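Local coordinates for glycerophosphoryl diester phosphodiesterase (Parabacteroides distasonis, PDB 3MZ2), which probably hydrolyses glycerophosphodiesters, as other members of the TIM-barrel glycerophosphodiester phosphodiesterase family do, at residues Val75-His80 with Gly92-Tyr97; Tyr45-Met50 with Glu85-Gly90; Pro120-Ala125 with Ala148-Asp153. All coordinates share one frame; numbering follows the deposited sequence.

Contact 1: residues Val75-His80 with Gly92-Tyr97; sequences VIVLFH and GKVSDY. With SO4 (sulfate ion), chain N; SO4 (sulfate ion), chain C.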
loop_
_atom_site.group_PDB
_atom_site.type_symbol
_atom_site.label_atom_id
_atom_site.label_comp_id
_atom_site.label_asym_id
_atom_site.label_seq_id
_atom_site.Cartn_x
_atom_site.Cartn_y
_atom_site.Cartn_z
ATOM N N VAL A 75 1.526 -16.156 9.743
ATOM C CA VAL A 75 1.094 -17.023 8.676
ATOM C C VAL A 75 0.546 -16.110 7.579
ATOM O O VAL A 75 -0.167 -15.155 7.869
ATOM C CB VAL A 75 0.048 -18.011 9.169
ATOM C CG1 VAL A 75 -0.487 -18.895 8.014
ATOM C CG2 VAL A 75 0.663 -18.873 10.290
ATOM N N ILE A 76 0.912 -16.395 6.334
ATOM C CA ILE A 76 0.344 -15.673 5.203
ATOM C C ILE A 76 -0.981 -16.318 4.750
ATOM O O ILE A 76 -1.021 -17.497 4.333
ATOM C CB ILE A 76 1.313 -15.594 3.993
ATOM C CG1 ILE A 76 2.662 -15.025 4.399
ATOM C CG2 ILE A 76 0.687 -14.760 2.845
ATOM C CD1 ILE A 76 3.703 -15.294 3.362
ATOM N N VAL A 77 -2.056 -15.517 4.836
ATOM C CA VAL A 77 -3.384 -15.913 4.374
ATOM C C VAL A 77 -3.837 -15.003 3.225
ATOM O O VAL A 77 -3.209 -14.002 2.961
ATOM C CB VAL A 77 -4.411 -15.887 5.538
ATOM C CG1 VAL A 77 -4.042 -16.864 6.631
ATOM C CG2 VAL A 77 -4.555 -14.474 6.142
ATOM N N LEU A 78 -4.909 -15.386 2.517
ATOM C CA LEU A 78 -5.447 -14.577 1.430
ATOM C C LEU A 78 -6.679 -13.873 1.969
ATOM O O LEU A 78 -7.635 -14.549 2.328
ATOM C CB LEU A 78 -5.870 -15.459 0.263
ATOM C CG LEU A 78 -4.771 -16.370 -0.271
ATOM C CD1 LEU A 78 -5.210 -17.111 -1.520
ATOM C CD2 LEU A 78 -3.487 -15.641 -0.517
ATOM N N PHE A 79 -6.651 -12.548 1.988
ATOM C CA PHE A 79 -7.738 -11.750 2.500
ATOM C C PHE A 79 -7.445 -10.283 2.145
ATOM O O PHE A 79 -6.388 -9.760 2.521
ATOM C CB PHE A 79 -7.853 -11.901 4.038
ATOM C CG PHE A 79 -9.172 -11.459 4.570
ATOM C CD1 PHE A 79 -10.251 -12.337 4.577
ATOM C CD2 PHE A 79 -9.358 -10.162 5.020
ATOM C CE1 PHE A 79 -11.473 -11.934 5.024
ATOM C CE2 PHE A 79 -10.596 -9.762 5.455
ATOM C CZ PHE A 79 -11.640 -10.655 5.472
ATOM N N HIS A 80 -8.368 -9.615 1.464
ATOM C CA HIS A 80 -8.063 -8.278 0.943
ATOM C C HIS A 80 -8.027 -7.154 1.989
ATOM O O HIS A 80 -7.062 -6.413 2.068
ATOM C CB HIS A 80 -9.028 -7.894 -0.180
ATOM C CG HIS A 80 -8.778 -6.516 -0.718
ATOM N ND1 HIS A 80 -9.359 -5.395 -0.153
ATOM C CD2 HIS A 80 -7.929 -6.063 -1.668
ATOM C CE1 HIS A 80 -8.922 -4.319 -0.791
ATOM N NE2 HIS A 80 -8.074 -4.697 -1.727
ATOM N N GLY A 92 -12.710 -7.137 13.535
ATOM C CA GLY A 92 -11.318 -6.803 13.856
ATOM C C GLY A 92 -10.425 -6.992 12.641
ATOM O O GLY A 92 -10.933 -7.170 11.532
ATOM N N LYS A 93 -9.107 -6.951 12.878
ATOM C CA LYS A 93 -8.060 -7.083 11.853
ATOM C C LYS A 93 -7.689 -8.562 11.691
ATOM O O LYS A 93 -7.616 -9.288 12.692
ATOM C CB LYS A 93 -6.767 -6.371 12.337
ATOM C CG LYS A 93 -6.840 -4.860 12.508
ATOM C CD LYS A 93 -5.476 -4.206 12.750
ATOM C CE LYS A 93 -4.764 -4.759 13.982
ATOM N NZ LYS A 93 -3.428 -4.118 14.205
ATOM N N VAL A 94 -7.361 -8.994 10.491
ATOM C CA VAL A 94 -6.752 -10.323 10.314
ATOM C C VAL A 94 -5.542 -10.480 11.265
ATOM O O VAL A 94 -5.360 -11.541 11.877
ATOM C CB VAL A 94 -6.316 -10.577 8.841
ATOM C CG1 VAL A 94 -5.357 -11.737 8.716
ATOM C CG2 VAL A 94 -7.520 -10.815 7.929
ATOM N N SER A 95 -4.718 -9.447 11.408
ATOM C CA SER A 95 -3.501 -9.605 12.205
ATOM C C SER A 95 -3.770 -9.666 13.716
ATOM O O SER A 95 -2.838 -9.901 14.464
ATOM C CB SER A 95 -2.480 -8.516 11.900
ATOM O OG SER A 95 -3.001 -7.243 12.286
ATOM N N ASP A 96 -5.015 -9.482 14.166
ATOM C CA ASP A 96 -5.354 -9.734 15.599
ATOM C C ASP A 96 -5.536 -11.219 15.947
ATOM O O ASP A 96 -5.673 -11.540 17.129
ATOM C CB ASP A 96 -6.674 -9.076 16.064
ATOM C CG ASP A 96 -6.709 -7.560 15.907
ATOM O OD1 ASP A 96 -5.712 -6.874 16.252
ATOM O OD2 ASP A 96 -7.812 -7.077 15.528
ATOM N N TYR A 97 -5.595 -12.098 14.948
ATOM C CA TYR A 97 -5.953 -13.496 15.164
ATOM C C TYR A 97 -4.859 -14.417 14.649
ATOM O O TYR A 97 -4.241 -14.148 13.638
ATOM C CB TYR A 97 -7.247 -13.823 14.405
ATOM C CG TYR A 97 -8.435 -13.032 14.881
ATOM C CD1 TYR A 97 -9.165 -13.443 15.975
ATOM C CD2 TYR A 97 -8.870 -11.904 14.182
ATOM C CE1 TYR A 97 -10.270 -12.725 16.416
ATOM C CE2 TYR A 97 -9.972 -11.174 14.624
ATOM C CZ TYR A 97 -10.670 -11.603 15.732
ATOM O OH TYR A 97 -11.780 -10.919 16.189
HETATM S S SO4 N . -3.562 -1.331 16.120
HETATM O O1 SO4 N . -4.562 -1.953 15.242
HETATM O O2 SO4 N . -2.353 -2.169 16.228
HETATM O O3 SO4 N . -3.222 -0.017 15.548
HETATM O O4 SO4 N . -4.146 -1.153 17.483
HETATM S S SO4 C . -7.687 -3.994 -5.400
HETATM O O1 SO4 C . -7.800 -5.383 -4.949
HETATM O O2 SO4 C . -7.075 -4.005 -6.730
HETATM O O3 SO4 C . -8.997 -3.324 -5.488
HETATM O O4 SO4 C . -6.929 -3.253 -4.361
#

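Contact 2: residues Tyr45-Met50 with Glu85-Gly90; sequences YPENSM and ERTSNG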
loop_
_atom_site.group_PDB
_atom_site.type_symbol
_atom_site.label_atom_id
_atom_site.label_comp_id
_atom_site.label_asym_id
_atom_site.label_seq_id
_atom_site.Cartn_x
_atom_site.Cartn_y
_atom_site.Cartn_z
ATOM N N TYR A 45 -19.699 -17.562 -3.755
ATOM C CA TYR A 45 -18.270 -17.661 -4.079
ATOM C C TYR A 45 -17.543 -16.397 -3.621
ATOM O O TYR A 45 -17.421 -15.412 -4.335
ATOM C CB TYR A 45 -18.082 -17.966 -5.581
ATOM C CG TYR A 45 -18.575 -19.356 -5.907
ATOM C CD1 TYR A 45 -17.890 -20.443 -5.436
ATOM C CD2 TYR A 45 -19.762 -19.578 -6.612
ATOM C CE1 TYR A 45 -18.292 -21.710 -5.682
ATOM C CE2 TYR A 45 -20.201 -20.892 -6.838
ATOM C CZ TYR A 45 -19.429 -21.944 -6.372
ATOM O OH TYR A 45 -19.747 -23.279 -6.539
ATOM N N PRO A 46 -17.016 -16.435 -2.392
ATOM C CA PRO A 46 -16.271 -15.302 -1.885
ATOM C C PRO A 46 -14.928 -15.003 -2.582
ATOM O O PRO A 46 -14.285 -15.893 -3.151
ATOM C CB PRO A 46 -16.007 -15.703 -0.429
ATOM C CG PRO A 46 -16.984 -16.805 -0.121
ATOM C CD PRO A 46 -17.143 -17.519 -1.401
ATOM N N GLU A 47 -14.517 -13.750 -2.527
ATOM C CA GLU A 47 -13.135 -13.313 -2.841
ATOM C C GLU A 47 -12.132 -14.144 -2.103
ATOM O O GLU A 47 -12.418 -14.563 -0.973
ATOM C CB GLU A 47 -12.907 -11.911 -2.271
ATOM C CG GLU A 47 -13.534 -10.856 -3.002
ATOM C CD GLU A 47 -13.359 -9.496 -2.350
ATOM O OE1 GLU A 47 -12.452 -9.252 -1.479
ATOM O OE2 GLU A 47 -14.130 -8.632 -2.792
ATOM N N ASN A 48 -10.962 -14.336 -2.717
ATOM C CA ASN A 48 -9.809 -14.953 -2.032
ATOM C C ASN A 48 -10.192 -16.261 -1.329
ATOM O O ASN A 48 -9.857 -16.494 -0.161
ATOM C CB ASN A 48 -9.168 -13.947 -1.057
ATOM C CG ASN A 48 -8.315 -12.912 -1.755
ATOM O OD1 ASN A 48 -7.326 -13.245 -2.415
ATOM N ND2 ASN A 48 -8.661 -11.627 -1.586
ATOM N N SER A 49 -10.872 -17.118 -2.073
ATOM C CA SER A 49 -11.256 -18.422 -1.560
ATOM C C SER A 49 -10.891 -19.494 -2.551
ATOM O O SER A 49 -10.945 -19.284 -3.760
ATOM C CB SER A 49 -12.757 -18.490 -1.247
ATOM O OG SER A 49 -13.559 -18.622 -2.425
HETATM N N MSE A 50 -10.488 -20.643 -2.029
HETATM C CA MSE A 50 -10.101 -21.768 -2.897
HETATM C C MSE A 50 -11.286 -22.170 -3.745
HETATM O O MSE A 50 -11.150 -22.534 -4.917
HETATM C CB MSE A 50 -9.713 -22.962 -2.059
HETATM C CG MSE A 50 -8.613 -22.739 -1.089
HETATM SE SE MSE A 50 -6.962 -22.349 -2.078
HETATM C CE MSE A 50 -6.840 -24.076 -2.999
ATOM N N GLU A 85 -14.986 -7.633 8.448
ATOM C CA GLU A 85 -16.454 -7.566 8.270
ATOM C C GLU A 85 -17.021 -7.715 6.863
ATOM O O GLU A 85 -18.049 -8.362 6.711
ATOM C CB GLU A 85 -17.067 -6.285 8.870
ATOM C CG GLU A 85 -17.007 -6.213 10.381
ATOM C CD GLU A 85 -15.703 -5.633 10.914
ATOM O OE1 GLU A 85 -14.796 -5.325 10.103
ATOM O OE2 GLU A 85 -15.579 -5.489 12.155
ATOM N N ARG A 86 -16.398 -7.135 5.829
ATOM C CA ARG A 86 -16.983 -7.203 4.484
ATOM C C ARG A 86 -17.071 -8.621 3.893
ATOM O O ARG A 86 -18.103 -9.002 3.349
ATOM C CB ARG A 86 -16.243 -6.253 3.503
ATOM C CG ARG A 86 -16.927 -6.154 2.115
ATOM C CD ARG A 86 -16.168 -5.210 1.169
ATOM N NE ARG A 86 -14.811 -5.690 0.939
ATOM C CZ ARG A 86 -14.430 -6.487 -0.060
ATOM N NH1 ARG A 86 -15.274 -6.861 -1.028
ATOM N NH2 ARG A 86 -13.168 -6.875 -0.116
ATOM N N THR A 87 -15.995 -9.409 3.974
ATOM C CA THR A 87 -15.988 -10.693 3.283
ATOM C C THR A 87 -15.872 -11.870 4.254
ATOM O O THR A 87 -15.517 -12.981 3.837
ATOM C CB THR A 87 -14.861 -10.765 2.245
ATOM O OG1 THR A 87 -13.612 -10.718 2.919
ATOM C CG2 THR A 87 -14.964 -9.590 1.258
ATOM N N SER A 88 -16.201 -11.623 5.524
ATOM C CA SER A 88 -16.333 -12.702 6.534
ATOM C C SER A 88 -17.349 -12.349 7.647
ATOM O O SER A 88 -17.785 -11.200 7.786
ATOM C CB SER A 88 -14.984 -13.028 7.196
ATOM O OG SER A 88 -14.658 -12.094 8.220
ATOM N N ASN A 89 -17.646 -13.340 8.487
ATOM C CA ASN A 89 -18.477 -13.104 9.671
ATOM C C ASN A 89 -17.670 -12.720 10.918
ATOM O O ASN A 89 -18.184 -12.783 12.033
ATOM C CB ASN A 89 -19.348 -14.328 9.960
ATOM C CG ASN A 89 -18.544 -15.551 10.367
ATOM O OD1 ASN A 89 -17.306 -15.582 10.255
ATOM N ND2 ASN A 89 -19.250 -16.582 10.853
ATOM N N GLY A 90 -16.397 -12.373 10.737
ATOM C CA GLY A 90 -15.549 -11.945 11.837
ATOM C C GLY A 90 -15.572 -10.436 12.018
ATOM O O GLY A 90 -16.175 -9.725 11.212
HETATM O O HOH W 1 -12.067 -12.812 1.421
#

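Contact 3: residues Pro120-Ala125 with Ala148-Asp153; sequences PTLEEA and AQLITD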
loop_
_atom_site.group_PDB
_atom_site.type_symbol
_atom_site.label_atom_id
_atom_site.label_comp_id
_atom_site.label_asym_id
_atom_site.label_seq_id
_atom_site.Cartn_x
_atom_site.Cartn_y
_atom_site.Cartn_z
ATOM N N PRO A 120 -8.180 -19.055 3.310
ATOM C CA PRO A 120 -7.110 -20.011 2.954
ATOM C C PRO A 120 -5.724 -19.436 3.200
ATOM O O PRO A 120 -5.550 -18.221 3.217
ATOM C CB PRO A 120 -7.279 -20.183 1.457
ATOM C CG PRO A 120 -7.757 -18.862 0.988
ATOM C CD PRO A 120 -8.655 -18.329 2.109
ATOM N N THR A 121 -4.732 -20.309 3.375
ATOM C CA THR A 121 -3.351 -19.834 3.380
ATOM C C THR A 121 -2.850 -19.647 1.954
ATOM O O THR A 121 -3.332 -20.303 1.014
ATOM C CB THR A 121 -2.383 -20.801 4.081
ATOM O OG1 THR A 121 -2.355 -22.024 3.365
ATOM C CG2 THR A 121 -2.725 -21.003 5.559
ATOM N N LEU A 122 -1.868 -18.783 1.781
ATOM C CA LEU A 122 -1.148 -18.672 0.534
ATOM C C LEU A 122 -0.510 -19.990 0.137
ATOM O O LEU A 122 -0.559 -20.384 -1.036
ATOM C CB LEU A 122 -0.105 -17.523 0.566
ATOM C CG LEU A 122 0.790 -17.459 -0.671
ATOM C CD1 LEU A 122 -0.027 -17.188 -1.964
ATOM C CD2 LEU A 122 1.930 -16.444 -0.484
ATOM N N GLU A 123 0.055 -20.707 1.108
ATOM C CA GLU A 123 0.644 -22.001 0.828
ATOM C C GLU A 123 -0.345 -22.979 0.199
ATOM O O GLU A 123 -0.030 -23.667 -0.776
ATOM C CB GLU A 123 1.192 -22.602 2.118
ATOM C CG GLU A 123 1.946 -23.908 1.905
ATOM C CD GLU A 123 3.197 -23.738 1.048
ATOM O OE1 GLU A 123 3.707 -22.604 0.927
ATOM O OE2 GLU A 123 3.683 -24.760 0.499
ATOM N N GLU A 124 -1.547 -23.067 0.765
ATOM C CA GLU A 124 -2.579 -23.956 0.195
ATOM C C GLU A 124 -2.888 -23.569 -1.246
ATOM O O GLU A 124 -3.060 -24.455 -2.105
ATOM C CB GLU A 124 -3.878 -23.923 1.006
ATOM C CG GLU A 124 -5.059 -24.653 0.357
ATOM C CD GLU A 124 -6.335 -24.484 1.150
ATOM O OE1 GLU A 124 -6.387 -23.564 1.995
ATOM O OE2 GLU A 124 -7.273 -25.275 0.933
ATOM N N ALA A 125 -2.937 -22.254 -1.526
ATOM C CA ALA A 125 -3.253 -21.798 -2.852
ATOM C C ALA A 125 -2.143 -22.123 -3.848
ATOM O O ALA A 125 -2.410 -22.555 -4.980
ATOM C CB ALA A 125 -3.541 -20.273 -2.829
ATOM N N ALA A 148 9.772 -12.790 -1.893
ATOM C CA ALA A 148 10.865 -13.289 -2.754
ATOM C C ALA A 148 11.346 -14.670 -2.303
ATOM O O ALA A 148 11.501 -15.589 -3.112
ATOM C CB ALA A 148 12.043 -12.297 -2.843
ATOM N N GLN A 149 11.561 -14.823 -1.004
ATOM C CA GLN A 149 12.118 -16.083 -0.503
ATOM C C GLN A 149 11.107 -17.231 -0.590
ATOM O O GLN A 149 11.488 -18.378 -0.901
ATOM C CB GLN A 149 12.595 -15.903 0.929
ATOM C CG GLN A 149 13.848 -15.021 1.000
ATOM C CD GLN A 149 14.120 -14.456 2.390
ATOM O OE1 GLN A 149 13.256 -14.471 3.272
ATOM N NE2 GLN A 149 15.340 -13.934 2.576
ATOM N N LEU A 150 9.839 -16.971 -0.305
ATOM C CA LEU A 150 8.829 -18.036 -0.361
ATOM C C LEU A 150 8.741 -18.609 -1.769
ATOM O O LEU A 150 8.743 -19.805 -1.950
ATOM C CB LEU A 150 7.445 -17.525 0.042
ATOM C CG LEU A 150 6.339 -18.599 0.099
ATOM C CD1 LEU A 150 6.669 -19.713 1.073
ATOM C CD2 LEU A 150 5.008 -17.931 0.483
ATOM N N ILE A 151 8.642 -17.733 -2.776
ATOM C CA ILE A 151 8.515 -18.215 -4.171
ATOM C C ILE A 151 9.798 -18.982 -4.609
ATOM O O ILE A 151 9.730 -20.074 -5.214
ATOM C CB ILE A 151 8.241 -17.066 -5.146
ATOM C CG1 ILE A 151 6.892 -16.438 -4.804
ATOM C CG2 ILE A 151 8.213 -17.560 -6.590
ATOM C CD1 ILE A 151 6.615 -15.072 -5.555
ATOM N N THR A 152 10.971 -18.432 -4.263
ATOM C CA THR A 152 12.229 -19.025 -4.611
ATOM C C THR A 152 12.415 -20.368 -3.927
ATOM O O THR A 152 12.784 -21.364 -4.563
ATOM C CB THR A 152 13.418 -18.112 -4.324
ATOM O OG1 THR A 152 13.203 -16.880 -5.015
ATOM C CG2 THR A 152 14.770 -18.739 -4.817
ATOM N N ASP A 153 12.165 -20.399 -2.615
ATOM C CA ASP A 153 12.382 -21.635 -1.819
ATOM C C ASP A 153 11.475 -22.775 -2.308
ATOM O O ASP A 153 11.850 -23.945 -2.260
ATOM C CB ASP A 153 12.063 -21.419 -0.337
ATOM C CG ASP A 153 13.084 -20.500 0.410
ATOM O OD1 ASP A 153 14.113 -20.056 -0.145
ATOM O OD2 ASP A 153 12.803 -20.227 1.592
#

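Contact 1: residues Val75-His80 with Gly92-Tyr97
Val94 reaches across to segment 75-80 with both of its methyl groups, one for each partner. CG2 approaches the CD2 corner of the Phe79 ring obliquely, 3.5 Å from CD2 and a little farther from CG. CG1 meets Val77 CG2 at 3.8 Å, the two valines lying alongside and pointing opposite ways. Val94 splits its branches like this because CG1 stands anti to the backbone N (chi1 164°), which leaves CG2 beside that nitrogen and turned to the ring. All three side chains are buried, and Leu102 packs on Val94 from helix 99-102. The 3-10 turn that carries Val94 is braced by Lys93 N, which donates to Asp96 OD2 at 3.0 Å from above the carboxylate plane. Lys93 NZ holds a sulfate (O1 at 2.7 Å) shared with Arg41 and Lys241 of the second subunit. The contact packs the inside of the excursion that follows barrel strand 63-70, where GDPD enzymes carry an insertion between the second strand and second helix of the barrel. His80 points away from Val94; its NE2 donates to O4 of another sulfate at 3.2 Å, also bound by His37 and Arg38, which may mark where a substrate phosphate binds.

Contact 2: residues Tyr45-Met50 with Glu85-Gly90
Glu47 and Arg86 meet through a two-pronged salt bridge. Arg86 approaches end-on: NH1 donates to Glu47 OE2 at 2.7 Å with a nearly straight bond (167°), while NH2 donates to Glu47 OE1 at 2.8 Å. The grip is twisted rather than flat, since the carboxylate and guanidinium planes lie 42° apart. OE2 sits in the guanidinium plane, yet NH1 reaches it from above the carboxylate; NH2 meets OE1 on the syn side. The CG2 methyl of Thr87 lies over the centre of one face of the Arg86 guanidinium, 3.4 Å above the plane, and also touches Glu47 OE1 at 3.7 Å. A water bridges the two segments, donating to Glu47 O at 3.0 Å and hydrogen-bonded to Thr87 OG1 at 3.0 Å.

The second shell sets both charged ends. The Arg86 chain runs extended and then bends at chi3 (61°), so the side chain crosses that of Glu47 at about a right angle and presents NH1 and NH2 end-on; its NE is held by Asp81. Glu47 OE2 takes two more salt bridges, from Arg38 and Arg41, and Glu47 probably helps to order these arginines. A sulfate, probably from the crystallisation liquor, lies about 4 Å from the Arg86 side chain, a long, weak ion pair. Farther along, Ser88 OG accepts from Gly90 N in an ST turn that shapes the loop end. Pro46-Glu47-Asn48-Ser49 resembles the PENT motif of this family, and Asn48 ND2 bonds Asp67 on strand 63-70. In the fold, segment 45-50 leads from strand 33-36 into helix 50-59, with Ser49 at its N-cap, and meets the loop that runs between strand 76-78 and helix 99-102.

Contact 3: residues Pro120-Ala125 with Ala148-Asp153
Ala148 O is gripped twice by Thr152, one turn farther along the helix whose Leu150 meets Leu122 and Glu123. Thr152 OG1 donates to it at 2.9 Å and Thr152 N at 3.1 Å, arriving from opposite faces of the carbonyl plane; the hydroxyl is tied as well to Asn177 ND2. The partner helix is capped at its start: Thr121 is the N-cap, and its OG1 accepts from Glu124 N at 2.9 Å with a fairly straight bond (162°).

Between the helices themselves the touching groups are mostly carbon. Leu122 CD2 and Leu150 CD2 come to 3.6 Å, the two side chains running antiparallel where they overlap. Both leucines have CG swung anti to the backbone N (chi1 174° and -176°), which points their branched ends at each other between the helices. Glu123 bends at chi2 and leaves its OE1 4.1 Å from Leu150 CD1, a loose brush at the rim. Leu150 and Glu123 were each modelled in two conformers, so the exact spacing is doubtful. Beneath, Leu122 packs on Ile76, Leu78 and Leu137. Helices 122-129 and 144-153 are neighbours on the outside of the barrel, linked through strand 135-137. With no hydrogen bond or salt bridge between the two segments, the contact is van der Waals packing, which does not demand one exact orientation, consistent with the two conformers of Leu150.

Strand 76-78 ties the contacts together. Contacts 1 and 2 have centres about 12 Å apart and share a wall, where Phe79 CZ packs on Thr87 OG1 at 3.2 Å. His80 bonds a sulfate directly, while Arg86 stands about 4 Å from one; Arg38 serves both contacts, binding sulfate beside His80 and salt-bridging Glu47. Contact 3, about 15 Å from contact 1, meets strand 76-78 along the edge not paired with 63-70: Ile76 O and Leu122 N are a probable hydrogen bond at 3.0 Å. Contacts 2 and 3 are farthest apart, about 20 Å between centres, yet Met50 CG still packs on Pro120 CB at 3.8 Å. Contacts 1 and 2 lie beside what is probably the phosphate-binding region, contact 3 in the outer helical layer.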